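Local coordinates for protein polyphosphate kinase (Porphyromonas gingivalis, PDB 2O8R) that probably catalyses the reversible transfer of the terminal phosphate of ATP to a growing chain of inorganic polyphosphate, at residues A[472-477]-A[592-598]; A[587-592]-A[655-659]; A[390-395]-A[421-427]. The protein carries 3 engineered substitutions. One frame throughout, in Å; residues are numbered along the deposited sequence.

Contact 1: A[472-477]-A[592-598]; sequences RIYSDT and DMYLEHS. With SO4 (sulfate ion), chain F; SO4 (sulfate ion), chain G.
Arg472 crosses Leu595 at about a right angle, and two bends in its chain lay the guanidinium with one face over Leu595 CB. Its NH1 donates to Asp592 O at 3.2 Å, while its backbone N holds O4 of a sulfate that Thr470 and Ala471 also bind. Ile473 O receives Leu595 N at 2.8 Å in a nearly straight bond (168°), and its side chain lies alongside Tyr594, CB and CG2 touching CD1. At Tyr474 the methyl CD2 of Leu595 sits over a ring face, 3.7 Å from the ring centroid in a CH-pi contact. The His597 ring meets Tyr474 obliquely, with the planes 48° apart. Ser475 continues the parallel pairing, its N donating to Leu595 O at 2.8 Å and its O accepting from His597 N at 3.2 Å. Asp476 offers the syn lone pair of OD1 to His597 ND1 at 2.7 Å, almost in the imidazole plane and with the carboxylate turned 89° to it. Together with the bond from His597 NE2 to O1 of a second sulfate, at 2.7 Å, it probably sets the ring's rotation. Thr477 OG1 and Ser598 OG share a hydrogen bond. Parallel strand pairing thus joins the two phospholipase D-like domains at the predicted ATP site, near the predicted phosphohistidine His439, and the sulfates are consistent with an anion-binding active site.

Contact 2: A[587-592]-A[655-659]; sequences VTRLVD and KACRI
Ile659 and Arg589 meet through their bent side chains: chi1 and chi2 of Ile659, -54° and -58°, swing CD1 over one face of the guanidinium of Arg589, whose chain bends at chi3 (-74°). CD1 comes to 3.5 Å from Arg589 NH1, an apolar cover on a group whose N-H donors are used elsewhere: NE and NH2 bond to the carbonyls of Arg570 and Gly571, and NH1 to Asn665 and Ser19. Such a network probably fixes the rotation of the buried guanidinium. Next to it, Ile659 CG1 packs obliquely on Val587 CG1 at 3.7 Å.

The backbones run antiparallel. Arg589 and Cys657 form a hydrogen-bonded pair, Arg589 N reaching Cys657 O at 2.8 Å and Cys657 N returning to Arg589 O at 2.9 Å. Thr588 and Arg658 make the neighbouring non-hydrogen-bonded pair, beyond which Ile659 N donates to Val587 O at 3.2 Å. Past Leu590, whose CD1 rests against Ala656, the chains part and a water takes over, bridging Arg589 O, Val591 N and Lys655 O.

At the far end the Lys655 chain crosses Asp592 at about a right angle, and its NZ comes down on Asp592 OD1 from above the carboxylate plane, a salt bridge of 3.0 Å. Each charge has a second partner, Glu27 for Lys655 and Arg677 for Asp592, so the ion pair belongs to a larger charged network reaching the N-terminal helix 13-29. Strand 585-589 is thereby joined, on the side away from strand 564-569, to the antiparallel strand 657-659, which lies between it and the outermost strand 665-667 in the mixed sheet of the second phospholipase D-like domain.

Contact 3: A[390-395]-A[421-427]; sequences LEAAAQ and RMRRSGI
Glu391 reaches across the groove between the two helices with its CG beside the backbone N (chi1 -80°) and the rest of the chain extended, which brings its carboxylate to the flank of helix 416-425. Its OE2 lies 3.0 Å from Arg421 NE. The arginine, bent at chi3, crosses the glutamate at about a right angle, and with the carboxylate and guanidinium planes 55° apart the salt bridge has weak hydrogen-bond geometry and lacks a flat two-pronged fit. Arg421 NH1 turns instead to Asn383, its strongest polar partner, while the same side chain packs on Ser385 of the second subunit.

Ser425, at the end of helix 416-425, points its CB toward helix 385-395. Its OG folds back to Arg421 O at 2.7 Å, reaching that carbonyl from the face opposite the one approached by Ser425 N, so a single oxygen accepts both bonds. OG also receives a weak bond from Gln395 NE2 at 3.2 Å, the glutamine, extended beyond CG, reaching it.

Helix 416-425 ends in a Schellman motif, with Ile427 N bonded to Met422 O and Gly426 N to Arg423 O. At positive phi (113°) Gly426 turns the chain past Ala394, and with no side chain there the two CA atoms come within 4.9 Å. The methyl of Ala394 then meets the backbone of the turn and Ile427 CG1 at 3.7 Å. Ile427 CD1 extends farther, to 3.7 Å from Glu391 CG and beside Leu390 CB, and the isoleucine also touches Val400 of strand 399-404.

Chemically, the contact couples an apolar base of Ala394, Leu390 and Ile427 on the sheet to a more polar side where the two bonds across the helices are weak. The ion pair shares its arginine with Asn383, while the apolar contacts and the glycine turn let the helices come close.

Overall arrangement
Contact 3 closes first along the chain, within the first phospholipase D-like domain, where helices 385-395 and 416-425 cover the sheet containing strands 370-377 and 399-404. Strand 474-481, of contact 1, belongs to this same sheet and receives strand 595-596 from the second domain. Contacts 1 and 2 alternate in sequence, share Asp592 and have centres 14 Å apart; strand 585-589 of contact 2 leads directly into strand 595-596. Contact 3 lies about 31 Å from contact 1 and 44 Å from contact 2, between centres, and on the other side of the chain's centre from contact 2. The chain thus passes from the second domain's sheet into the first's, placing the predicted ATP site at their junction.

Contact 1: A[472-477]-A[592-598]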
loop_
_atom_site.group_PDB
_atom_site.type_symbol
_atom_site.label_atom_id
_atom_site.label_comp_id
_atom_site.label_asym_id
_atom_site.label_seq_id
_atom_site.Cartn_x
_atom_site.Cartn_y
_atom_site.Cartn_z
ATOM N N ARG A 472 -2.261 9.948 12.555
ATOM C CA ARG A 472 -2.817 10.708 13.666
ATOM C C ARG A 472 -3.660 9.777 14.523
ATOM O O ARG A 472 -4.435 8.960 14.010
ATOM C CB ARG A 472 -3.700 11.841 13.151
ATOM C CG ARG A 472 -4.280 12.738 14.221
ATOM C CD ARG A 472 -3.351 13.879 14.576
ATOM N NE ARG A 472 -4.064 15.150 14.476
ATOM C CZ ARG A 472 -4.540 15.832 15.512
ATOM N NH1 ARG A 472 -4.364 15.382 16.739
ATOM N NH2 ARG A 472 -5.178 16.973 15.324
ATOM N N ILE A 473 -3.507 9.905 15.833
ATOM C CA ILE A 473 -4.278 9.112 16.750
ATOM C C ILE A 473 -5.609 9.798 17.042
ATOM O O ILE A 473 -5.647 10.989 17.340
ATOM C CB ILE A 473 -3.474 8.842 18.015
ATOM C CG1 ILE A 473 -2.139 8.207 17.619
ATOM C CG2 ILE A 473 -4.246 7.925 18.967
ATOM C CD1 ILE A 473 -1.110 8.164 18.720
ATOM N N TYR A 474 -6.695 9.035 16.922
ATOM C CA TYR A 474 -8.055 9.529 17.178
ATOM C C TYR A 474 -8.527 9.181 18.576
ATOM O O TYR A 474 -8.445 8.039 18.989
ATOM C CB TYR A 474 -9.054 8.921 16.177
ATOM C CG TYR A 474 -9.145 9.669 14.867
ATOM C CD1 TYR A 474 -7.991 10.067 14.191
ATOM C CD2 TYR A 474 -10.376 9.975 14.305
ATOM C CE1 TYR A 474 -8.057 10.745 13.017
ATOM C CE2 TYR A 474 -10.451 10.672 13.105
ATOM C CZ TYR A 474 -9.280 11.052 12.471
ATOM O OH TYR A 474 -9.303 11.730 11.279
ATOM N N SER A 475 -9.023 10.170 19.302
ATOM C CA SER A 475 -9.766 9.899 20.516
ATOM C C SER A 475 -11.221 9.615 20.110
ATOM O O SER A 475 -11.836 10.398 19.376
ATOM C CB SER A 475 -9.642 11.082 21.484
ATOM O OG SER A 475 -10.578 11.021 22.545
ATOM N N ASP A 476 -11.756 8.483 20.562
ATOM C CA ASP A 476 -13.136 8.097 20.255
ATOM C C ASP A 476 -13.749 7.301 21.403
ATOM O O ASP A 476 -13.034 6.809 22.291
ATOM C CB ASP A 476 -13.189 7.238 18.991
ATOM C CG ASP A 476 -13.236 8.049 17.734
ATOM O OD1 ASP A 476 -14.067 8.972 17.646
ATOM O OD2 ASP A 476 -12.444 7.746 16.822
ATOM N N THR A 477 -15.069 7.136 21.361
ATOM C CA THR A 477 -15.773 6.429 22.424
ATOM C C THR A 477 -16.699 5.317 21.901
ATOM O O THR A 477 -17.483 5.512 20.962
ATOM C CB THR A 477 -16.529 7.426 23.295
ATOM O OG1 THR A 477 -15.594 8.384 23.814
ATOM C CG2 THR A 477 -17.198 6.721 24.453
ATOM N N ASP A 592 -5.155 19.034 20.748
ATOM C CA ASP A 592 -3.972 18.480 21.382
ATOM C C ASP A 592 -3.476 17.376 20.427
ATOM O O ASP A 592 -3.923 17.303 19.274
ATOM C CB ASP A 592 -4.363 17.907 22.746
ATOM C CG ASP A 592 -3.200 17.839 23.749
ATOM O OD1 ASP A 592 -2.028 18.062 23.381
ATOM O OD2 ASP A 592 -3.469 17.541 24.936
HETATM N N MSE A 593 -2.573 16.516 20.897
HETATM C CA MSE A 593 -1.998 15.467 20.055
HETATM C C MSE A 593 -3.009 14.475 19.460
HETATM O O MSE A 593 -2.878 14.081 18.297
HETATM C CB MSE A 593 -0.937 14.701 20.825
HETATM C CG MSE A 593 -0.043 13.889 19.921
HETATM SE SE MSE A 593 1.285 12.855 20.883
HETATM C CE MSE A 593 2.687 12.917 19.522
ATOM N N TYR A 594 -3.993 14.062 20.258
ATOM C CA TYR A 594 -5.042 13.179 19.775
ATOM C C TYR A 594 -6.118 14.015 19.138
ATOM O O TYR A 594 -6.404 15.116 19.596
ATOM C CB TYR A 594 -5.679 12.360 20.905
ATOM C CG TYR A 594 -4.732 11.503 21.706
ATOM C CD1 TYR A 594 -3.613 10.924 21.126
ATOM C CD2 TYR A 594 -4.983 11.242 23.039
ATOM C CE1 TYR A 594 -2.764 10.153 21.857
ATOM C CE2 TYR A 594 -4.146 10.464 23.774
ATOM C CZ TYR A 594 -3.033 9.924 23.188
ATOM O OH TYR A 594 -2.191 9.144 23.945
ATOM N N LEU A 595 -6.722 13.498 18.079
ATOM C CA LEU A 595 -7.808 14.217 17.448
ATOM C C LEU A 595 -9.073 13.970 18.268
ATOM O O LEU A 595 -9.522 12.827 18.434
ATOM C CB LEU A 595 -7.950 13.807 15.984
ATOM C CG LEU A 595 -8.934 14.560 15.092
ATOM C CD1 LEU A 595 -8.341 14.913 13.733
ATOM C CD2 LEU A 595 -10.149 13.719 14.910
ATOM N N GLU A 596 -9.609 15.058 18.813
ATOM C CA GLU A 596 -10.777 15.018 19.684
ATOM C C GLU A 596 -12.029 14.747 18.870
ATOM O O GLU A 596 -12.694 15.657 18.385
ATOM C CB GLU A 596 -10.900 16.331 20.439
ATOM C CG GLU A 596 -9.852 16.524 21.519
ATOM C CD GLU A 596 -10.040 15.592 22.707
ATOM O OE1 GLU A 596 -11.187 15.213 23.014
ATOM O OE2 GLU A 596 -9.035 15.233 23.341
ATOM N N HIS A 597 -12.354 13.472 18.733
ATOM C CA HIS A 597 -13.268 13.093 17.693
ATOM C C HIS A 597 -14.585 12.631 18.256
ATOM O O HIS A 597 -15.545 12.466 17.514
ATOM C CB HIS A 597 -12.626 12.006 16.820
ATOM C CG HIS A 597 -13.414 11.676 15.597
ATOM N ND1 HIS A 597 -14.280 10.606 15.539
ATOM C CD2 HIS A 597 -13.485 12.288 14.394
ATOM C CE1 HIS A 597 -14.836 10.563 14.344
ATOM N NE2 HIS A 597 -14.368 11.571 13.630
ATOM N N SER A 598 -14.633 12.408 19.565
ATOM C CA SER A 598 -15.872 11.993 20.226
ATOM C C SER A 598 -17.002 12.971 19.938
ATOM O O SER A 598 -16.787 14.190 19.815
ATOM C CB SER A 598 -15.678 11.896 21.742
ATOM O OG SER A 598 -14.871 10.790 22.088
HETATM S S SO4 F . -15.913 10.859 10.531
HETATM O O1 SO4 F . -14.553 10.973 11.051
HETATM O O2 SO4 F . -16.237 12.076 9.770
HETATM O O3 SO4 F . -16.002 9.691 9.657
HETATM O O4 SO4 F . -16.841 10.629 11.634
HETATM S S SO4 G . -3.113 10.131 8.702
HETATM O O1 SO4 G . -2.692 8.746 8.533
HETATM O O2 SO4 G . -2.510 10.935 7.645
HETATM O O3 SO4 G . -4.567 10.224 8.613
HETATM O O4 SO4 G . -2.688 10.639 9.999
HETATM O O HOH W 1 -1.804 11.966 16.840
HETATM O O HOH W 2 -9.858 12.674 24.792
#

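Contact 2: A[587-592]-A[655-659]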
loop_
_atom_site.group_PDB
_atom_site.type_symbol
_atom_site.label_atom_id
_atom_site.label_comp_id
_atom_site.label_asym_id
_atom_site.label_seq_id
_atom_site.Cartn_x
_atom_site.Cartn_y
_atom_site.Cartn_z
ATOM N N VAL A 587 -17.868 28.357 24.807
ATOM C CA VAL A 587 -17.376 27.559 23.697
ATOM C C VAL A 587 -15.899 27.224 23.870
ATOM O O VAL A 587 -15.025 28.105 23.882
ATOM C CB VAL A 587 -17.588 28.277 22.363
ATOM C CG1 VAL A 587 -16.950 27.494 21.230
ATOM C CG2 VAL A 587 -19.070 28.471 22.111
ATOM N N THR A 588 -15.632 25.933 23.999
ATOM C CA THR A 588 -14.276 25.457 24.153
ATOM C C THR A 588 -13.848 24.648 22.941
ATOM O O THR A 588 -14.526 23.704 22.537
ATOM C CB THR A 588 -14.138 24.622 25.424
ATOM O OG1 THR A 588 -14.514 25.432 26.546
ATOM C CG2 THR A 588 -12.707 24.124 25.602
ATOM N N ARG A 589 -12.737 25.052 22.346
ATOM C CA ARG A 589 -12.067 24.231 21.366
ATOM C C ARG A 589 -10.852 23.576 22.012
ATOM O O ARG A 589 -9.935 24.257 22.480
ATOM C CB ARG A 589 -11.634 25.073 20.189
ATOM C CG ARG A 589 -10.634 24.412 19.290
ATOM C CD ARG A 589 -10.245 25.382 18.205
ATOM N NE ARG A 589 -11.331 25.504 17.250
ATOM C CZ ARG A 589 -11.584 26.587 16.530
ATOM N NH1 ARG A 589 -10.826 27.664 16.656
ATOM N NH2 ARG A 589 -12.606 26.586 15.685
ATOM N N LEU A 590 -10.868 22.248 22.049
ATOM C CA LEU A 590 -9.734 21.486 22.532
ATOM C C LEU A 590 -9.013 20.834 21.363
ATOM O O LEU A 590 -9.584 19.991 20.670
ATOM C CB LEU A 590 -10.185 20.421 23.535
ATOM C CG LEU A 590 -9.038 19.584 24.104
ATOM C CD1 LEU A 590 -8.030 20.471 24.826
ATOM C CD2 LEU A 590 -9.570 18.474 25.016
ATOM N N VAL A 591 -7.770 21.252 21.149
ATOM C CA VAL A 591 -6.857 20.653 20.171
ATOM C C VAL A 591 -5.567 20.285 20.905
ATOM O O VAL A 591 -4.981 21.114 21.607
ATOM C CB VAL A 591 -6.538 21.632 19.022
ATOM C CG1 VAL A 591 -5.242 21.254 18.288
ATOM C CG2 VAL A 591 -7.700 21.712 18.070
ATOM N N ASP A 592 -5.155 19.034 20.748
ATOM C CA ASP A 592 -3.972 18.480 21.382
ATOM C C ASP A 592 -3.476 17.376 20.427
ATOM O O ASP A 592 -3.923 17.303 19.274
ATOM C CB ASP A 592 -4.363 17.907 22.746
ATOM C CG ASP A 592 -3.200 17.839 23.749
ATOM O OD1 ASP A 592 -2.028 18.062 23.381
ATOM O OD2 ASP A 592 -3.469 17.541 24.936
ATOM N N LYS A 655 -4.045 23.096 26.975
ATOM C CA LYS A 655 -4.267 23.049 25.531
ATOM C C LYS A 655 -5.554 23.744 25.125
ATOM O O LYS A 655 -5.636 24.296 24.028
ATOM C CB LYS A 655 -4.266 21.596 25.012
ATOM C CG LYS A 655 -2.876 20.930 25.056
ATOM C CD LYS A 655 -1.819 21.850 24.452
ATOM C CE LYS A 655 -0.419 21.302 24.601
ATOM N NZ LYS A 655 -0.060 20.354 23.506
ATOM N N ALA A 656 -6.549 23.705 26.012
ATOM C CA ALA A 656 -7.893 24.210 25.714
ATOM C C ALA A 656 -7.888 25.668 25.367
ATOM O O ALA A 656 -7.167 26.470 25.976
ATOM C CB ALA A 656 -8.848 23.977 26.882
ATOM N N CYS A 657 -8.695 26.035 24.377
ATOM C CA CYS A 657 -8.866 27.436 24.011
ATOM C C CYS A 657 -10.342 27.819 23.978
ATOM O O CYS A 657 -11.184 27.043 23.526
ATOM C CB CYS A 657 -8.220 27.718 22.654
ATOM S SG CYS A 657 -6.415 27.807 22.690
ATOM N N ARG A 658 -10.650 29.019 24.459
ATOM C CA ARG A 658 -11.995 29.535 24.392
ATOM C C ARG A 658 -12.029 30.380 23.144
ATOM O O ARG A 658 -11.013 30.944 22.739
ATOM C CB ARG A 658 -12.384 30.320 25.652
ATOM C CG ARG A 658 -11.736 31.667 25.773
ATOM C CD ARG A 658 -12.182 32.408 27.026
ATOM N NE ARG A 658 -11.250 33.501 27.310
ATOM C CZ ARG A 658 -11.364 34.731 26.811
ATOM N NH1 ARG A 658 -12.396 35.049 26.024
ATOM N NH2 ARG A 658 -10.455 35.650 27.114
ATOM N N ILE A 659 -13.189 30.391 22.507
ATOM C CA ILE A 659 -13.418 31.147 21.293
ATOM C C ILE A 659 -14.110 32.455 21.652
ATOM O O ILE A 659 -14.997 32.497 22.521
ATOM C CB ILE A 659 -14.323 30.347 20.321
ATOM C CG1 ILE A 659 -13.741 28.954 20.059
ATOM C CG2 ILE A 659 -14.531 31.098 19.019
ATOM C CD1 ILE A 659 -12.348 28.964 19.490
HETATM O O HOH W 3 -7.247 23.964 21.874
#

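Contact 3: A[390-395]-A[421-427]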
loop_
_atom_site.group_PDB
_atom_site.type_symbol
_atom_site.label_atom_id
_atom_site.label_comp_id
_atom_site.label_asym_id
_atom_site.label_seq_id
_atom_site.Cartn_x
_atom_site.Cartn_y
_atom_site.Cartn_z
ATOM N N LEU A 390 -14.033 -11.399 10.286
ATOM C CA LEU A 390 -15.304 -11.534 9.582
ATOM C C LEU A 390 -15.268 -12.653 8.547
ATOM O O LEU A 390 -16.225 -13.404 8.419
ATOM C CB LEU A 390 -15.695 -10.219 8.908
ATOM C CG LEU A 390 -16.086 -9.061 9.825
ATOM C CD1 LEU A 390 -16.164 -7.821 8.999
ATOM C CD2 LEU A 390 -17.406 -9.299 10.559
ATOM N N GLU A 391 -14.166 -12.756 7.808
ATOM C CA GLU A 391 -13.994 -13.828 6.831
ATOM C C GLU A 391 -14.096 -15.200 7.501
ATOM O O GLU A 391 -14.849 -16.062 7.041
ATOM C CB GLU A 391 -12.668 -13.689 6.079
ATOM C CG GLU A 391 -12.699 -12.659 4.952
ATOM C CD GLU A 391 -11.557 -12.808 3.954
ATOM O OE1 GLU A 391 -10.901 -13.873 3.936
ATOM O OE2 GLU A 391 -11.321 -11.857 3.175
ATOM N N ALA A 392 -13.359 -15.380 8.598
ATOM C CA ALA A 392 -13.455 -16.583 9.424
ATOM C C ALA A 392 -14.905 -16.934 9.769
ATOM O O ALA A 392 -15.315 -18.095 9.673
ATOM C CB ALA A 392 -12.634 -16.414 10.712
ATOM N N ALA A 393 -15.674 -15.922 10.162
ATOM C CA ALA A 393 -17.045 -16.123 10.589
ATOM C C ALA A 393 -17.915 -16.571 9.430
ATOM O O ALA A 393 -18.728 -17.483 9.580
ATOM C CB ALA A 393 -17.592 -14.858 11.202
ATOM N N ALA A 394 -17.731 -15.938 8.274
ATOM C CA ALA A 394 -18.517 -16.259 7.081
ATOM C C ALA A 394 -18.182 -17.653 6.568
ATOM O O ALA A 394 -19.046 -18.357 6.042
ATOM C CB ALA A 394 -18.296 -15.230 6.001
ATOM N N GLN A 395 -16.926 -18.049 6.750
ATOM C CA GLN A 395 -16.477 -19.387 6.406
ATOM C C GLN A 395 -16.969 -20.405 7.421
ATOM O O GLN A 395 -17.110 -21.583 7.102
ATOM C CB GLN A 395 -14.961 -19.423 6.291
ATOM C CG GLN A 395 -14.439 -18.627 5.097
ATOM C CD GLN A 395 -12.960 -18.314 5.200
ATOM O OE1 GLN A 395 -12.222 -18.960 5.948
ATOM N NE2 GLN A 395 -12.516 -17.319 4.442
ATOM N N ARG A 421 -12.891 -11.541 -2.647
ATOM C CA ARG A 421 -12.367 -12.515 -1.717
ATOM C C ARG A 421 -13.326 -12.666 -0.550
ATOM O O ARG A 421 -13.566 -13.784 -0.074
ATOM C CB ARG A 421 -10.988 -12.109 -1.216
ATOM C CG ARG A 421 -10.405 -13.095 -0.220
ATOM C CD ARG A 421 -8.990 -12.736 0.175
ATOM N NE ARG A 421 -8.957 -11.942 1.393
ATOM C CZ ARG A 421 -8.449 -10.720 1.482
ATOM N NH1 ARG A 421 -8.474 -10.096 2.647
ATOM N NH2 ARG A 421 -7.913 -10.126 0.423
HETATM N N MSE A 422 -13.877 -11.540 -0.106
HETATM C CA MSE A 422 -14.811 -11.530 1.016
HETATM C C MSE A 422 -16.136 -12.196 0.672
HETATM O O MSE A 422 -16.656 -12.984 1.467
HETATM C CB MSE A 422 -15.061 -10.110 1.492
HETATM C CG MSE A 422 -13.874 -9.481 2.186
HETATM SE SE MSE A 422 -14.095 -7.547 2.311
HETATM C CE MSE A 422 -15.504 -7.490 3.670
ATOM N N ARG A 423 -16.668 -11.877 -0.511
ATOM C CA ARG A 423 -17.911 -12.486 -0.999
ATOM C C ARG A 423 -17.748 -13.997 -1.129
ATOM O O ARG A 423 -18.631 -14.765 -0.747
ATOM C CB ARG A 423 -18.339 -11.874 -2.334
ATOM C CG ARG A 423 -18.893 -10.451 -2.221
ATOM C CD ARG A 423 -19.230 -9.865 -3.595
ATOM N NE ARG A 423 -19.278 -8.401 -3.594
ATOM C CZ ARG A 423 -20.354 -7.675 -3.281
ATOM N NH1 ARG A 423 -20.292 -6.346 -3.314
ATOM N NH2 ARG A 423 -21.493 -8.265 -2.934
ATOM N N ARG A 424 -16.590 -14.398 -1.643
ATOM C CA ARG A 424 -16.202 -15.793 -1.769
ATOM C C ARG A 424 -16.152 -16.429 -0.400
ATOM O O ARG A 424 -16.560 -17.566 -0.231
ATOM C CB ARG A 424 -14.845 -15.883 -2.482
ATOM C CG ARG A 424 -14.044 -17.182 -2.343
ATOM C CD ARG A 424 -12.989 -17.325 -3.462
ATOM N NE ARG A 424 -12.147 -16.137 -3.637
ATOM C CZ ARG A 424 -12.343 -15.187 -4.557
ATOM N NH1 ARG A 424 -13.369 -15.266 -5.399
ATOM N NH2 ARG A 424 -11.516 -14.145 -4.631
ATOM N N SER A 425 -15.679 -15.684 0.590
ATOM C CA SER A 425 -15.637 -16.203 1.952
ATOM C C SER A 425 -17.042 -16.367 2.501
ATOM O O SER A 425 -17.240 -17.058 3.502
ATOM C CB SER A 425 -14.814 -15.295 2.866
ATOM O OG SER A 425 -13.515 -15.093 2.338
ATOM N N GLY A 426 -18.013 -15.728 1.844
ATOM C CA GLY A 426 -19.411 -15.835 2.239
ATOM C C GLY A 426 -19.994 -14.550 2.779
ATOM O O GLY A 426 -21.208 -14.469 2.999
ATOM N N ILE A 427 -19.131 -13.554 3.003
ATOM C CA ILE A 427 -19.557 -12.215 3.440
ATOM C C ILE A 427 -20.432 -11.524 2.384
ATOM O O ILE A 427 -20.245 -11.738 1.185
ATOM C CB ILE A 427 -18.349 -11.298 3.720
ATOM C CG1 ILE A 427 -17.395 -11.917 4.750
ATOM C CG2 ILE A 427 -18.812 -9.955 4.171
ATOM C CD1 ILE A 427 -16.078 -11.138 4.920
#